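Local coordinates for VWFA domain-containing protein (Bacteroides thetaiotaomicron, PDB 3IBS) that is of unknown function but carries a von Willebrand factor type A domain that binds magnesium and probably belongs to a membrane-associated protein, at residues Val29-Ser32 with Arg33-Ala37; Glu96-Asn99 with Leu100-Ser104; Thr106-Glu109 with Gly110-Arg113. All blocks are in the same frame, centred on the assembly; numbering follows the deposited sequence.

Interaction 1 of 3, residues Val29-Ser32 with Arg33-Ala37; sequences VQPS and RLEKA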
loop_
_atom_site.group_PDB
_atom_site.type_symbol
_atom_site.label_atom_id
_atom_site.label_comp_id
_atom_site.label_asym_id
_atom_site.label_seq_id
_atom_site.Cartn_x
_atom_site.Cartn_y
_atom_site.Cartn_z
ATOM N N VAL A 29 -7.272 -7.756 -4.381
ATOM C CA VAL A 29 -7.910 -9.064 -4.441
ATOM C C VAL A 29 -6.749 -10.056 -4.376
ATOM O O VAL A 29 -5.661 -9.765 -4.873
ATOM C CB VAL A 29 -8.830 -9.226 -5.690
ATOM C CG1 VAL A 29 -8.039 -9.196 -6.960
ATOM C CG2 VAL A 29 -9.652 -10.531 -5.616
ATOM N N GLN A 30 -6.962 -11.189 -3.716
ATOM C CA GLN A 30 -5.873 -12.096 -3.360
ATOM C C GLN A 30 -5.609 -13.179 -4.406
ATOM O O GLN A 30 -6.553 -13.711 -4.965
ATOM C CB GLN A 30 -6.189 -12.752 -2.023
ATOM C CG GLN A 30 -6.276 -11.744 -0.907
ATOM C CD GLN A 30 -4.956 -11.034 -0.712
ATOM O OE1 GLN A 30 -3.945 -11.660 -0.358
ATOM N NE2 GLN A 30 -4.945 -9.733 -0.955
ATOM N N PRO A 31 -4.326 -13.498 -4.675
ATOM C CA PRO A 31 -3.095 -12.851 -4.187
ATOM C C PRO A 31 -2.768 -11.511 -4.868
ATOM O O PRO A 31 -2.050 -10.693 -4.290
ATOM C CB PRO A 31 -1.988 -13.873 -4.514
ATOM C CG PRO A 31 -2.689 -15.126 -4.931
ATOM C CD PRO A 31 -4.030 -14.722 -5.440
ATOM N N SER A 32 -3.269 -11.306 -6.085
ATOM C CA SER A 32 -3.196 -10.015 -6.778
ATOM C C SER A 32 -4.322 -10.047 -7.804
ATOM O O SER A 32 -4.930 -11.099 -7.994
ATOM C CB SER A 32 -1.854 -9.842 -7.511
ATOM O OG SER A 32 -1.703 -10.792 -8.579
ATOM N N ARG A 33 -4.598 -8.917 -8.459
ATOM C CA ARG A 33 -5.620 -8.866 -9.487
ATOM C C ARG A 33 -5.272 -9.864 -10.587
ATOM O O ARG A 33 -6.128 -10.609 -11.045
ATOM C CB ARG A 33 -5.753 -7.459 -10.069
ATOM C CG ARG A 33 -6.281 -6.421 -9.069
ATOM C CD ARG A 33 -6.416 -5.075 -9.714
ATOM N NE ARG A 33 -6.769 -4.055 -8.722
ATOM C CZ ARG A 33 -6.791 -2.752 -8.966
ATOM N NH1 ARG A 33 -6.498 -2.299 -10.190
ATOM N NH2 ARG A 33 -7.109 -1.902 -7.985
ATOM N N LEU A 34 -4.013 -9.867 -11.012
ATOM C CA LEU A 34 -3.595 -10.740 -12.099
ATOM C C LEU A 34 -3.619 -12.219 -11.699
ATOM O O LEU A 34 -4.077 -13.069 -12.472
ATOM C CB LEU A 34 -2.185 -10.364 -12.582
ATOM C CG LEU A 34 -1.621 -11.190 -13.730
ATOM C CD1 LEU A 34 -2.601 -11.314 -14.926
ATOM C CD2 LEU A 34 -0.277 -10.619 -14.184
ATOM N N GLU A 35 -3.103 -12.524 -10.514
ATOM C CA GLU A 35 -2.982 -13.930 -10.100
ATOM C C GLU A 35 -4.365 -14.544 -9.807
ATOM O O GLU A 35 -4.613 -15.713 -10.118
ATOM C CB GLU A 35 -1.981 -14.084 -8.950
ATOM C CG GLU A 35 -1.396 -15.469 -8.798
ATOM C CD GLU A 35 -0.620 -15.950 -10.044
ATOM O OE1 GLU A 35 -0.549 -17.176 -10.217
ATOM O OE2 GLU A 35 -0.100 -15.123 -10.848
ATOM N N LYS A 36 -5.257 -13.741 -9.236
ATOM C CA LYS A 36 -6.670 -14.094 -9.091
ATOM C C LYS A 36 -7.317 -14.329 -10.462
ATOM O O LYS A 36 -8.048 -15.306 -10.650
ATOM C CB LYS A 36 -7.424 -12.994 -8.338
ATOM C CG LYS A 36 -8.979 -13.176 -8.277
ATOM C CD LYS A 36 -9.362 -14.381 -7.427
ATOM C CE LYS A 36 -10.881 -14.567 -7.331
ATOM N NZ LYS A 36 -11.217 -15.541 -6.216
ATOM N N ALA A 37 -7.045 -13.460 -11.429
ATOM C CA ALA A 37 -7.564 -13.693 -12.780
ATOM C C ALA A 37 -7.087 -15.035 -13.347
ATOM O O ALA A 37 -7.847 -15.752 -13.968
ATOM C CB ALA A 37 -7.148 -12.560 -13.710
HETATM O O HOH W 1 -8.997 -14.291 -3.923
#
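S32 closes the loop 29-32 and caps the helix that starts at R33. Its OG sits between the backbone N and the carbonyl carbon (chi1 65°), a position from which it faces the first turn and accepts a hydrogen bond from E35 N at 3.0 Å, with an N-H...O angle of 161°. S32 is therefore the N-cap residue. Its carbonyl supplies the first helical acceptor as well: K36 N donates to S32 O at 2.9 Å, so side chain and main chain of one residue take up two N-H groups of the opening turn.

R33 lies beside V29, whose CG1 rests 3.5 Å from R33 CA. From there the arginine runs extended from CG to NE and leaves the contact, and its charged end pairs with D28 and with D120. D120 is a known magnesium-binding residue, although it does not hold the ion in this chain; S23, which does ligate it, is another neighbour of R33. This is the region of the metal-ion-dependent adhesion site of von Willebrand factor A domains, at the C-terminal edge of the parallel strands, and R33 reaches into it from the first turn of helix 33-46; its side chain stays about 6 Å from the bound ion, too far to ligate it.

K36 crosses V29 at about a right angle, with V29 CG2 3.8 Å from K36 CG, while K36 CB packs 3.6 Å from Q30 O. A bend at chi2 carries K36 CD past Q30 O (3.8 Å) before the rest of the chain leads away. Its ammonium group finds its main partner in the carbonyl of S198; a water that donates to Q30 O at 2.7 Å also reaches K36 NZ, but weakly. P31, which follows a cis peptide bond, sets its CG against E35 CG.

Interaction 2 of 3, residues Glu96-Asn99 with Leu100-Ser104; sequences EAIN and LATRS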
loop_
_atom_site.group_PDB
_atom_site.type_symbol
_atom_site.label_atom_id
_atom_site.label_comp_id
_atom_site.label_asym_id
_atom_site.label_seq_id
_atom_site.Cartn_x
_atom_site.Cartn_y
_atom_site.Cartn_z
ATOM N N GLU A 96 -8.422 -2.772 -28.866
ATOM C CA GLU A 96 -7.481 -3.579 -29.635
ATOM C C GLU A 96 -7.585 -5.081 -29.282
ATOM O O GLU A 96 -7.561 -5.933 -30.178
ATOM C CB GLU A 96 -6.041 -3.071 -29.451
ATOM C CG GLU A 96 -5.773 -1.690 -30.067
ATOM C CD GLU A 96 -4.350 -1.180 -29.810
ATOM O OE1 GLU A 96 -3.436 -2.001 -29.589
ATOM O OE2 GLU A 96 -4.136 0.054 -29.828
ATOM N N ALA A 97 -7.739 -5.400 -27.993
ATOM C CA ALA A 97 -7.828 -6.805 -27.578
ATOM C C ALA A 97 -9.119 -7.463 -28.082
ATOM O O ALA A 97 -9.088 -8.564 -28.630
ATOM C CB ALA A 97 -7.671 -6.954 -26.048
ATOM N N ILE A 98 -10.244 -6.757 -27.939
ATOM C CA ILE A 98 -11.524 -7.246 -28.433
ATOM C C ILE A 98 -11.486 -7.428 -29.942
ATOM O O ILE A 98 -11.999 -8.436 -30.450
ATOM C CB ILE A 98 -12.711 -6.304 -28.028
ATOM C CG1 ILE A 98 -12.934 -6.333 -26.511
ATOM C CG2 ILE A 98 -14.019 -6.694 -28.761
ATOM C CD1 ILE A 98 -13.984 -5.294 -26.007
ATOM N N ASN A 99 -10.902 -6.462 -30.656
ATOM C CA ASN A 99 -10.820 -6.529 -32.132
ATOM C C ASN A 99 -9.946 -7.706 -32.557
ATOM O O ASN A 99 -10.284 -8.419 -33.502
ATOM C CB ASN A 99 -10.254 -5.245 -32.737
ATOM C CG ASN A 99 -11.248 -4.090 -32.726
ATOM O OD1 ASN A 99 -12.483 -4.271 -32.576
ATOM N ND2 ASN A 99 -10.715 -2.892 -32.910
ATOM N N LEU A 100 -8.826 -7.911 -31.853
ATOM C CA LEU A 100 -7.972 -9.075 -32.124
ATOM C C LEU A 100 -8.741 -10.377 -31.836
ATOM O O LEU A 100 -8.674 -11.343 -32.607
ATOM C CB LEU A 100 -6.681 -9.009 -31.294
ATOM C CG LEU A 100 -5.667 -10.169 -31.377
ATOM C CD1 LEU A 100 -5.155 -10.406 -32.837
ATOM C CD2 LEU A 100 -4.495 -9.912 -30.406
ATOM N N ALA A 101 -9.485 -10.407 -30.734
ATOM C CA ALA A 101 -10.282 -11.607 -30.429
ATOM C C ALA A 101 -11.278 -11.966 -31.534
ATOM O O ALA A 101 -11.398 -13.138 -31.907
ATOM C CB ALA A 101 -10.996 -11.483 -29.070
ATOM N N THR A 102 -11.996 -10.971 -32.055
ATOM C CA THR A 102 -12.963 -11.236 -33.135
ATOM C C THR A 102 -12.310 -11.833 -34.385
ATOM O O THR A 102 -12.939 -12.627 -35.074
ATOM C CB THR A 102 -13.771 -9.978 -33.560
ATOM O OG1 THR A 102 -12.962 -9.165 -34.415
ATOM C CG2 THR A 102 -14.210 -9.167 -32.344
ATOM N N ARG A 103 -11.068 -11.452 -34.684
ATOM C CA ARG A 103 -10.323 -12.054 -35.807
ATOM C C ARG A 103 -9.789 -13.468 -35.519
ATOM O O ARG A 103 -9.244 -14.091 -36.406
ATOM C CB ARG A 103 -9.102 -11.197 -36.183
ATOM C CG ARG A 103 -9.397 -9.773 -36.601
ATOM C CD ARG A 103 -8.162 -9.125 -37.292
ATOM N NE ARG A 103 -7.064 -8.728 -36.392
ATOM C CZ ARG A 103 -7.080 -7.667 -35.574
ATOM N NH1 ARG A 103 -8.154 -6.888 -35.472
ATOM N NH2 ARG A 103 -6.024 -7.391 -34.834
ATOM N N SER A 104 -9.911 -13.951 -34.282
ATOM C CA SER A 104 -9.166 -15.140 -33.847
ATOM C C SER A 104 -10.043 -16.393 -33.708
ATOM O O SER A 104 -9.550 -17.481 -33.357
ATOM C CB SER A 104 -8.468 -14.869 -32.507
ATOM O OG SER A 104 -7.541 -13.797 -32.598
HETATM O O HOH W 2 -6.444 -5.354 -32.555
#
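T102 turns its hydroxyl back along the helix onto the carbonyl of N99, three residues earlier, and OG1 donates to N99 O at 2.9 Å. The torsion responsible (chi1 79°) tucks OG1 between the backbone N and the carbonyl carbon and leaves CG2 beside the backbone N. The methyl consequently presses on I98 O at 3.0 Å, the same oxygen that accepts the regular helical bond from T102 N. The hydroxyl approaches N99 O tilted by 24° from the carbonyl plane, well off the line of the C=O bond.

N99 O has a second, weak donor in R103 N, at 3.3 Å. The R103 side chain folds back over this turn through a bend at chi3. One face of its guanidinium group covers L100 CA, which stands 3.7 Å from the plane and is offset toward the rim of the group, whereas NH1 lies near N99 CB at 3.8 Å. NH1 also comes close to N99 O, but the angle is too poor for a hydrogen bond. At the edge, in the plane of the group, a water accepts from NH2 at 3.1 Å and donates to E96 O, the carbonyl that also receives L100 N. NH2 has a further partner in a glycerol molecule, probably from the crystallisation liquor. Nearby, S104 OG donates to L100 O at 2.7 Å from above the carbonyl plane.

The helix lies against the sheet: A97 and A101 pack on strands 13-19 and 52-58, I98 and T102 meet strand 113-119 together with A131, A132 and A135 of helix 128-136, and R103 stays on the exposed side.

Interaction 3 of 3, residues Thr106-Glu109 with Gly110-Arg113; sequences TPQE and GVGR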
loop_
_atom_site.group_PDB
_atom_site.type_symbol
_atom_site.label_atom_id
_atom_site.label_comp_id
_atom_site.label_asym_id
_atom_site.label_seq_id
_atom_site.Cartn_x
_atom_site.Cartn_y
_atom_site.Cartn_z
ATOM N N THR A 106 -12.659 -19.394 -35.094
ATOM C CA THR A 106 -12.729 -20.185 -36.324
ATOM C C THR A 106 -13.772 -19.569 -37.271
ATOM O O THR A 106 -14.676 -18.841 -36.818
ATOM C CB THR A 106 -13.074 -21.691 -36.084
ATOM O OG1 THR A 106 -14.458 -21.825 -35.711
ATOM C CG2 THR A 106 -12.155 -22.319 -35.038
ATOM N N PRO A 107 -13.643 -19.846 -38.588
ATOM C CA PRO A 107 -14.578 -19.321 -39.592
ATOM C C PRO A 107 -15.983 -19.920 -39.481
ATOM O O PRO A 107 -16.958 -19.278 -39.896
ATOM C CB PRO A 107 -13.953 -19.770 -40.915
ATOM C CG PRO A 107 -13.166 -21.006 -40.558
ATOM C CD PRO A 107 -12.624 -20.731 -39.191
ATOM N N GLN A 108 -16.066 -21.138 -38.934
ATOM C CA GLN A 108 -17.308 -21.916 -38.838
ATOM C C GLN A 108 -18.529 -21.126 -38.329
ATOM O O GLN A 108 -18.514 -20.588 -37.222
ATOM C CB GLN A 108 -17.061 -23.140 -37.945
ATOM C CG GLN A 108 -18.205 -24.142 -37.936
ATOM C CD GLN A 108 -17.994 -25.295 -36.963
ATOM O OE1 GLN A 108 -17.013 -25.337 -36.220
ATOM N NE2 GLN A 108 -18.924 -26.242 -36.971
ATOM N N GLU A 109 -19.584 -21.050 -39.140
ATOM C CA GLU A 109 -20.849 -20.425 -38.701
ATOM C C GLU A 109 -21.714 -21.410 -37.886
ATOM O O GLU A 109 -21.573 -22.635 -38.019
ATOM C CB GLU A 109 -21.620 -19.855 -39.902
ATOM C CG GLU A 109 -22.831 -18.975 -39.549
ATOM C CD GLU A 109 -24.182 -19.685 -39.723
ATOM O OE1 GLU A 109 -24.229 -20.775 -40.345
ATOM O OE2 GLU A 109 -25.208 -19.140 -39.244
ATOM N N GLY A 110 -22.592 -20.869 -37.041
ATOM C CA GLY A 110 -23.474 -21.680 -36.188
ATOM C C GLY A 110 -22.896 -22.013 -34.815
ATOM O O GLY A 110 -23.421 -22.878 -34.106
ATOM N N VAL A 111 -21.824 -21.323 -34.428
ATOM C CA VAL A 111 -21.111 -21.643 -33.194
ATOM C C VAL A 111 -21.222 -20.484 -32.201
ATOM O O VAL A 111 -20.991 -19.337 -32.562
ATOM C CB VAL A 111 -19.619 -21.976 -33.494
ATOM C CG1 VAL A 111 -18.880 -22.385 -32.230
ATOM C CG2 VAL A 111 -19.523 -23.101 -34.538
ATOM N N GLY A 112 -21.591 -20.789 -30.959
ATOM C CA GLY A 112 -21.613 -19.788 -29.887
ATOM C C GLY A 112 -20.199 -19.311 -29.608
ATOM O O GLY A 112 -19.268 -20.115 -29.532
ATOM N N ARG A 113 -20.025 -18.000 -29.497
ATOM C CA ARG A 113 -18.705 -17.432 -29.294
ATOM C C ARG A 113 -18.749 -16.324 -28.263
ATOM O O ARG A 113 -19.641 -15.457 -28.300
ATOM C CB ARG A 113 -18.135 -16.885 -30.607
ATOM C CG ARG A 113 -18.014 -17.927 -31.718
ATOM C CD ARG A 113 -17.379 -17.351 -32.952
ATOM N NE ARG A 113 -16.838 -18.426 -33.764
ATOM C CZ ARG A 113 -17.497 -19.063 -34.731
ATOM N NH1 ARG A 113 -18.750 -18.736 -35.029
ATOM N NH2 ARG A 113 -16.895 -20.034 -35.396
#
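R113 leaves its backbone with CG beside the N and anti to the carbonyl carbon (chi1 -59°), runs extended as far as NE, and then turns its guanidinium through chi4 (91°) so that NH1 and NH2 face the carbonyl of Q108. T106 contributes a hydroxyl placed between its backbone N and carbonyl carbon, which brings OG1 to the edge of the same group. Both terminal nitrogens grip a single atom: NH1 donates to Q108 O at 2.9 Å, nearly along the C=O axis, and NH2 reaches that oxygen from a lone-pair direction in the carbonyl plane. The modelled separation of NH2 from Q108 O, 2.5 Å, is unusually short, and its exact value is doubtful. NH2 also donates to T106 OG1 at 3.0 Å, and all of these acceptors lie within a few degrees of the guanidinium plane, which limits rotation of the group.

The loop so tied together connects helix 94-102 to strand 113-119, a central strand of the mixed sheet of the von Willebrand factor A fold, and the arginine at the start of the strand reaches back across the turn that delivers it. E13, at the start of the neighbouring strand 13-19, takes part too: it forms a salt bridge with R113 NE and accepts from T106 OG1. R113 and T106 thus share one acidic partner, which may be expected to balance the arginine's charge.

V111 lies over one face of the guanidinium, its CB 3.5 Å from the plane and offset toward the rim. Its CG2 points to the extended Q108 side chain, which it crosses at about a right angle, touching Q108 CD at 3.6 Å. At the bend of the chain, E109 folds its carboxylate end near G110 N, with E109 CD 3.3 Å from that nitrogen.

How the interactions relate
The three contacts follow one another along the von Willebrand factor A domain without overlapping. Interactions 2 and 3 adjoin in sequence, with centres about 15 Å apart on the same side of the chain's centre; one lies along helix 94-102 and the other shapes the loop that carries the chain into strand 113-119. Interaction 1 lies on the opposite side, its centre about 24 Å from that of interaction 2 and about 32 Å from that of interaction 3. It alone adjoins the metal site: R33 comes within about 6 Å of the magnesium ion, whereas the side chain of A97 in interaction 2 is about 13 Å from it and interaction 3 lies away from the site.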